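Local atomic coordinates of aromatic-L-amino-acid decarboxylase (Catharanthus roseus, PDB entry 6EEW), a protein that catalyses the decarboxylation of L-tryptophan to tryptamine and of 5-hydroxy-L-tryptophan to serotonin, with pyridoxal 5'-phosphate as cofactor. Residues A[195-200]-A[243-248]; A[272-277]-A[307-312]. All blocks are in the same frame, centred on the assembly; numbering follows the deposited sequence.

Contact 1 (A[195-200]-A[243-248]); sequences VCYGSD and EDDVAA
Asp245, in the last turn of helix 235-247, reaches Tyr197 and Val195 of strand 194-199. Earlier in that turn, Glu243 O and Asp244 O accept backbone bonds from Ala247 N and Ala248 N. Asp245 faces the strand. Its side chain and that of Tyr197 come from opposite directions. Tyr197 OH donates a short hydrogen bond of 2.5 Å to Asp245 OD2. That oxygen sits at the ring edge and is met on its anti side, 16° out of the carboxylate plane. Ring and carboxylate planes are 37° apart. With chi1 at 180°, Val195 turns CG1 away from its own N, and this methyl lies over one face of the Tyr197 ring, 3.8 Å from Asp245 OD2. A phenylalanine in place of Tyr197 would probably leave Asp245 OD2 without its phenol donor and weaken the link between strand and helix end. Asp245 OD2 also forms a salt bridge with Arg221 of strand 220-223. Next, Val246 touches Pro252 of strand 251-258. The helix leads from strand 220-223 into this parallel strand of the PLP-dependent decarboxylase domain. Hydroxyl and guanidinium share one buried oxygen, which would favour a charged carboxylate at this strand-helix joint.

Contact 2 (A[272-277]-A[307-312]); sequences SLSEIA and IERVDS
Ser274 and Arg309 make the hydrogen bond that joins segments 272-277 and 307-312. Arg309 NE donates to Ser274 OG over 3.1 Å, with an N-H...O angle of 146°. The oxygen is near the guanidinium edge but tilted 22° from its plane, and the bond is bent. Ser274 OG lies between its backbone N and carbonyl carbon. From there it also bonds to Val270 O, one turn back in the helix. Arg309 NH2 bonds to Asp271 O, which gives the guanidinium a second hold on the first turn of the helix.

The charged pair is looser. Glu275 OE1 lies over one face of the Arg309 guanidinium, 3.5 Å above its plane. Glu275 OE1 is 3.7 Å from Arg309 NE, a long salt bridge in which no N-H points at the oxygen. Carboxylate and guanidinium planes are 28° apart. Bends at Glu275 chi2 and at Arg309 chi3 bring the two groups together.

Apolar contact backs the polar one. Ser274 CB rests 3.8 Å from Val310 CG2 and 3.9 Å from Arg309 CB. Ser274 and Val310 also both touch Ile284 of strand 283-287, which places the contact against the central sheet. Lys333 NZ bonds to Glu308 O and Val310 O of the same loop.

Ser274 OG donates its hydrogen to Val270 O and accepts one bond from Arg309 NE. The directed bonds to Ser274 OG and Asp271 O probably set how the guanidinium is turned, while exposed Glu275 probably adds a modest electrostatic pull. Together they join the helix to the loop entering strand 312-315.

Strand 194-199 comes first in the chain. From it the chain runs through strand 220-223 and returns along helix 235-247, where contact 1 closes the loop. Strand 251-258 follows. Contact 2 then opens on helix 270-280 and closes just before strand 312-315, after strand 283-287 and helix 298-301. The two loops are in series and neither nest nor cross. The centres of contact 1 and contact 2 are about 16 Å apart, and the two do not touch. Helix 270-280 packs on helix 235-247, with Leu273 on Leu238 and Ile276 on Arg239. Contact 1 ties helix 235-247 to strand 194-199, and contact 2 ties helix 270-280 to the loop entering strand 312-315. Both strands belong to the same mixed sheet.

Contact 1 (A[195-200]-A[243-248])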
ATOM      1  N   VAL A 195      21.707 -14.374   9.483  1.00 51.34           N
ATOM      2  CA  VAL A 195      21.885 -13.186  10.310  1.00 52.56           C
ATOM      3  C   VAL A 195      21.668 -11.945   9.460  1.00 57.50           C
ATOM      4  O   VAL A 195      22.162 -11.857   8.328  1.00 59.71           O
ATOM      5  CB  VAL A 195      23.277 -13.155  10.964  1.00 57.31           C
ATOM      6  CG1 VAL A 195      23.436 -11.894  11.820  1.00 57.65           C
ATOM      7  CG2 VAL A 195      23.471 -14.400  11.794  1.00 52.82           C
ATOM      8  N   CYS A 196      20.931 -10.986  10.009  1.00 56.05           N
ATOM      9  CA  CYS A 196      20.693  -9.705   9.370  1.00 53.07           C
ATOM     10  C   CYS A 196      21.383  -8.624  10.186  1.00 58.66           C
ATOM     11  O   CYS A 196      21.427  -8.709  11.418  1.00 61.76           O
ATOM     12  CB  CYS A 196      19.198  -9.384   9.271  1.00 56.55           C
ATOM     13  SG  CYS A 196      18.231 -10.484   8.221  1.00 61.51           S
ATOM     14  N   TYR A 197      21.910  -7.607   9.496  1.00 56.29           N
ATOM     15  CA  TYR A 197      22.682  -6.536  10.111  1.00 54.83           C
ATOM     16  C   TYR A 197      22.054  -5.187   9.776  1.00 52.34           C
ATOM     17  O   TYR A 197      21.627  -4.954   8.638  1.00 47.18           O
ATOM     18  CB  TYR A 197      24.146  -6.571   9.640  1.00 51.49           C
ATOM     19  CG  TYR A 197      24.838  -7.916   9.811  1.00 55.04           C
ATOM     20  CD1 TYR A 197      24.790  -8.879   8.813  1.00 54.60           C
ATOM     21  CD2 TYR A 197      25.557  -8.207  10.960  1.00 58.51           C
ATOM     22  CE1 TYR A 197      25.428 -10.106   8.968  1.00 57.01           C
ATOM     23  CE2 TYR A 197      26.203  -9.430  11.124  1.00 56.62           C
ATOM     24  CZ  TYR A 197      26.135 -10.373  10.123  1.00 56.03           C
ATOM     25  OH  TYR A 197      26.771 -11.584  10.288  1.00 58.32           O
ATOM     26  N   GLY A 198      21.949  -4.319  10.779  1.00 52.79           N
ATOM     27  CA  GLY A 198      21.499  -2.952  10.553  1.00 44.87           C
ATOM     28  C   GLY A 198      22.103  -2.007  11.570  1.00 55.34           C
ATOM     29  O   GLY A 198      22.427  -2.406  12.690  1.00 55.30           O
ATOM     30  N   SER A 199      22.221  -0.734  11.196  1.00 45.17           N
ATOM     31  CA  SER A 199      22.709   0.264  12.139  1.00 48.34           C
ATOM     32  C   SER A 199      21.793   0.380  13.354  1.00 50.23           C
ATOM     33  O   SER A 199      20.570   0.267  13.251  1.00 51.44           O
ATOM     34  CB  SER A 199      22.818   1.631  11.464  1.00 55.23           C
ATOM     35  OG  SER A 199      22.921   2.646  12.451  1.00 57.95           O
ATOM     36  N   ASP A 200      22.398   0.661  14.516  1.00 47.53           N
ATOM     37  CA  ASP A 200      21.608   0.978  15.701  1.00 50.63           C
ATOM     38  C   ASP A 200      20.856   2.293  15.567  1.00 51.67           C
ATOM     39  O   ASP A 200      20.050   2.622  16.444  1.00 58.30           O
ATOM     40  CB  ASP A 200      22.499   0.995  16.950  1.00 49.60           C
ATOM     41  CG  ASP A 200      23.544   2.109  16.918  1.00 56.47           C
ATOM     42  OD1 ASP A 200      23.498   2.950  15.991  1.00 54.25           O
ATOM     43  OD2 ASP A 200      24.418   2.138  17.811  1.00 55.03           O
ATOM     44  N   GLU A 243      32.691 -11.474  10.675  1.00 69.75           N
ATOM     45  CA  GLU A 243      33.654 -12.565  10.763  1.00 69.99           C
ATOM     46  C   GLU A 243      33.446 -13.387  12.029  1.00 70.85           C
ATOM     47  O   GLU A 243      33.659 -14.609  12.021  1.00 66.38           O
ATOM     48  CB  GLU A 243      35.073 -12.007  10.660  1.00 67.00           C
ATOM     49  CG  GLU A 243      35.361 -11.487   9.250  1.00 69.14           C
ATOM     50  CD  GLU A 243      36.732 -10.847   9.093  1.00 73.72           C
ATOM     51  OE1 GLU A 243      37.276 -10.337  10.100  1.00 76.21           O
ATOM     52  OE2 GLU A 243      37.254 -10.833   7.953  1.00 69.01           O
ATOM     53  N   ASP A 244      33.026 -12.746  13.124  1.00 73.77           N
ATOM     54  CA  ASP A 244      32.675 -13.520  14.309  1.00 71.95           C
ATOM     55  C   ASP A 244      31.451 -14.390  14.047  1.00 72.81           C
ATOM     56  O   ASP A 244      31.393 -15.542  14.497  1.00 69.09           O
ATOM     57  CB  ASP A 244      32.458 -12.588  15.501  1.00 74.58           C
ATOM     58  CG  ASP A 244      33.757 -11.915  15.959  1.00 86.23           C
ATOM     59  OD1 ASP A 244      34.843 -12.320  15.489  1.00 89.08           O
ATOM     60  OD2 ASP A 244      33.695 -10.977  16.783  1.00 90.39           O
ATOM     61  N   ASP A 245      30.475 -13.872  13.293  1.00 66.92           N
ATOM     62  CA  ASP A 245      29.305 -14.681  12.969  1.00 66.63           C
ATOM     63  C   ASP A 245      29.680 -15.868  12.097  1.00 65.46           C
ATOM     64  O   ASP A 245      29.154 -16.973  12.282  1.00 68.24           O
ATOM     65  CB  ASP A 245      28.247 -13.831  12.274  1.00 62.84           C
ATOM     66  CG  ASP A 245      27.534 -12.921  13.231  1.00 65.12           C
ATOM     67  OD1 ASP A 245      27.423 -13.293  14.423  1.00 68.93           O
ATOM     68  OD2 ASP A 245      27.077 -11.843  12.797  1.00 61.55           O
ATOM     69  N   VAL A 246      30.569 -15.653  11.129  1.00 57.96           N
ATOM     70  CA  VAL A 246      31.024 -16.749  10.280  1.00 64.31           C
ATOM     71  C   VAL A 246      31.763 -17.789  11.110  1.00 66.95           C
ATOM     72  O   VAL A 246      31.615 -18.997  10.890  1.00 68.54           O
ATOM     73  CB  VAL A 246      31.904 -16.215   9.136  1.00 71.03           C
ATOM     74  CG1 VAL A 246      32.682 -17.355   8.479  1.00 73.18           C
ATOM     75  CG2 VAL A 246      31.049 -15.510   8.112  1.00 66.55           C
ATOM     76  N   ALA A 247      32.586 -17.338  12.061  1.00 68.01           N
ATOM     77  CA  ALA A 247      33.332 -18.276  12.900  1.00 73.54           C
ATOM     78  C   ALA A 247      32.402 -19.143  13.738  1.00 79.49           C
ATOM     79  O   ALA A 247      32.680 -20.329  13.961  1.00 84.97           O
ATOM     80  CB  ALA A 247      34.295 -17.514  13.805  1.00 63.54           C
ATOM     81  N   ALA A 248      31.294 -18.570  14.211  1.00 77.51           N
ATOM     82  CA  ALA A 248      30.331 -19.302  15.022  1.00 72.11           C
ATOM     83  C   ALA A 248      29.359 -20.118  14.190  1.00 68.01           C
ATOM     84  O   ALA A 248      28.421 -20.684  14.754  1.00 69.21           O
ATOM     85  CB  ALA A 248      29.548 -18.346  15.925  1.00 70.68           C
TER

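Contact 2 (A[272-277]-A[307-312])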
ATOM      1  N   SER A 272      32.398   1.500   1.098  1.00 49.64           N
ATOM      2  CA  SER A 272      33.122   0.477   1.863  1.00 54.58           C
ATOM      3  C   SER A 272      32.216  -0.681   2.296  1.00 60.20           C
ATOM      4  O   SER A 272      32.617  -1.861   2.239  1.00 58.85           O
ATOM      5  CB  SER A 272      33.780   1.108   3.089  1.00 54.29           C
ATOM      6  OG  SER A 272      32.835   1.833   3.852  1.00 59.74           O
ATOM      7  N   LEU A 273      30.990  -0.357   2.739  1.00 60.67           N
ATOM      8  CA  LEU A 273      30.084  -1.393   3.222  1.00 56.17           C
ATOM      9  C   LEU A 273      29.707  -2.358   2.113  1.00 58.16           C
ATOM     10  O   LEU A 273      29.588  -3.563   2.348  1.00 61.93           O
ATOM     11  CB  LEU A 273      28.828  -0.768   3.830  1.00 49.73           C
ATOM     12  CG  LEU A 273      29.018   0.062   5.095  1.00 47.30           C
ATOM     13  CD1 LEU A 273      27.692   0.642   5.549  1.00 44.85           C
ATOM     14  CD2 LEU A 273      29.653  -0.774   6.196  1.00 46.98           C
ATOM     15  N   SER A 274      29.492  -1.850   0.903  1.00 58.63           N
ATOM     16  CA  SER A 274      29.111  -2.742  -0.185  1.00 60.53           C
ATOM     17  C   SER A 274      30.257  -3.666  -0.546  1.00 66.07           C
ATOM     18  O   SER A 274      30.038  -4.831  -0.893  1.00 66.82           O
ATOM     19  CB  SER A 274      28.660  -1.935  -1.401  1.00 59.61           C
ATOM     20  OG  SER A 274      29.707  -1.104  -1.866  1.00 67.47           O
ATOM     21  N   GLU A 275      31.488  -3.153  -0.499  1.00 67.74           N
ATOM     22  CA  GLU A 275      32.650  -4.014  -0.675  1.00 70.38           C
ATOM     23  C   GLU A 275      32.613  -5.164   0.318  1.00 61.41           C
ATOM     24  O   GLU A 275      32.909  -6.316  -0.032  1.00 48.90           O
ATOM     25  CB  GLU A 275      33.934  -3.198  -0.511  1.00 79.14           C
ATOM     26  CG  GLU A 275      35.163  -3.871  -1.089  1.00 92.00           C
ATOM     27  CD  GLU A 275      35.094  -4.023  -2.599  1.00100.63           C
ATOM     28  OE1 GLU A 275      35.345  -3.026  -3.315  1.00102.24           O
ATOM     29  OE2 GLU A 275      34.783  -5.142  -3.066  1.00103.90           O
ATOM     30  N   ILE A 276      32.227  -4.872   1.564  1.00 61.19           N
ATOM     31  CA  ILE A 276      32.124  -5.946   2.554  1.00 56.07           C
ATOM     32  C   ILE A 276      30.970  -6.893   2.201  1.00 48.28           C
ATOM     33  O   ILE A 276      31.103  -8.122   2.270  1.00 51.14           O
ATOM     34  CB  ILE A 276      31.958  -5.360   3.963  1.00 59.30           C
ATOM     35  CG1 ILE A 276      33.194  -4.560   4.350  1.00 66.97           C
ATOM     36  CG2 ILE A 276      31.810  -6.479   4.967  1.00 60.31           C
ATOM     37  CD1 ILE A 276      33.039  -3.821   5.649  1.00 70.58           C
ATOM     38  N   ALA A 277      29.832  -6.343   1.791  1.00 48.52           N
ATOM     39  CA  ALA A 277      28.706  -7.207   1.438  1.00 55.53           C
ATOM     40  C   ALA A 277      29.126  -8.179   0.344  1.00 60.85           C
ATOM     41  O   ALA A 277      28.912  -9.395   0.456  1.00 47.90           O
ATOM     42  CB  ALA A 277      27.504  -6.375   1.007  1.00 53.90           C
ATOM     43  N   ILE A 307      27.430   2.245  -5.708  1.00 53.29           N
ATOM     44  CA  ILE A 307      26.109   1.652  -5.887  1.00 52.45           C
ATOM     45  C   ILE A 307      26.137   0.477  -6.853  1.00 54.38           C
ATOM     46  O   ILE A 307      25.229  -0.361  -6.836  1.00 57.14           O
ATOM     47  CB  ILE A 307      25.103   2.722  -6.342  1.00 56.86           C
ATOM     48  CG1 ILE A 307      23.664   2.176  -6.295  1.00 56.79           C
ATOM     49  CG2 ILE A 307      25.465   3.235  -7.732  1.00 57.25           C
ATOM     50  CD1 ILE A 307      23.147   1.863  -4.896  1.00 48.92           C
ATOM     51  N   GLU A 308      27.155   0.398  -7.715  1.00 59.66           N
ATOM     52  CA  GLU A 308      27.235  -0.727  -8.641  1.00 59.74           C
ATOM     53  C   GLU A 308      27.478  -2.054  -7.932  1.00 56.19           C
ATOM     54  O   GLU A 308      27.138  -3.103  -8.485  1.00 58.58           O
ATOM     55  CB  GLU A 308      28.316  -0.476  -9.696  1.00 58.58           C
ATOM     56  CG  GLU A 308      29.718  -0.263  -9.154  1.00 51.60           C
ATOM     57  CD  GLU A 308      30.005   1.208  -8.877  1.00 65.02           C
ATOM     58  OE1 GLU A 308      29.052   2.021  -8.902  1.00 71.30           O
ATOM     59  OE2 GLU A 308      31.187   1.559  -8.655  1.00 72.16           O
ATOM     60  N   ARG A 309      28.028  -2.038  -6.719  1.00 53.36           N
ATOM     61  CA  ARG A 309      28.219  -3.273  -5.969  1.00 55.71           C
ATOM     62  C   ARG A 309      27.000  -3.649  -5.139  1.00 56.97           C
ATOM     63  O   ARG A 309      26.982  -4.733  -4.539  1.00 58.53           O
ATOM     64  CB  ARG A 309      29.422  -3.155  -5.033  1.00 56.70           C
ATOM     65  CG  ARG A 309      30.761  -3.087  -5.719  1.00 62.17           C
ATOM     66  CD  ARG A 309      31.886  -3.076  -4.688  1.00 64.47           C
ATOM     67  NE  ARG A 309      31.897  -1.840  -3.908  1.00 61.75           N
ATOM     68  CZ  ARG A 309      32.495  -0.719  -4.299  1.00 60.20           C
ATOM     69  NH1 ARG A 309      33.118  -0.673  -5.471  1.00 61.58           N
ATOM     70  NH2 ARG A 309      32.462   0.366  -3.531  1.00 53.67           N
ATOM     71  N   VAL A 310      26.005  -2.794  -5.097  1.00 47.99           N
ATOM     72  CA  VAL A 310      24.901  -2.896  -4.159  1.00 51.21           C
ATOM     73  C   VAL A 310      23.788  -3.762  -4.732  1.00 49.24           C
ATOM     74  O   VAL A 310      23.580  -3.848  -5.948  1.00 47.01           O
ATOM     75  CB  VAL A 310      24.404  -1.488  -3.785  1.00 48.97           C
ATOM     76  CG1 VAL A 310      22.961  -1.550  -3.331  1.00 47.47           C
ATOM     77  CG2 VAL A 310      25.264  -0.956  -2.660  1.00 40.17           C
ATOM     78  N   ASP A 311      23.066  -4.427  -3.835  1.00 47.35           N
ATOM     79  CA  ASP A 311      22.026  -5.335  -4.290  1.00 45.53           C
ATOM     80  C   ASP A 311      20.711  -4.615  -4.541  1.00 49.65           C
ATOM     81  O   ASP A 311      20.100  -4.796  -5.597  1.00 49.20           O
ATOM     82  CB  ASP A 311      21.819  -6.434  -3.260  1.00 52.21           C
ATOM     83  CG  ASP A 311      23.027  -7.289  -3.101  1.00 56.77           C
ATOM     84  OD1 ASP A 311      23.366  -8.034  -4.048  1.00 57.09           O
ATOM     85  OD2 ASP A 311      23.643  -7.203  -2.022  1.00 63.98           O
ATOM     86  N   SER A 312      20.298  -3.728  -3.641  1.00 51.52           N
ATOM     87  CA  SER A 312      19.051  -3.027  -3.912  1.00 43.67           C
ATOM     88  C   SER A 312      19.114  -1.632  -3.329  1.00 43.80           C
ATOM     89  O   SER A 312      19.953  -1.331  -2.473  1.00 39.98           O
ATOM     90  CB  SER A 312      17.822  -3.791  -3.379  1.00 39.09           C
ATOM     91  OG  SER A 312      17.970  -4.271  -2.039  1.00 36.81           O
TER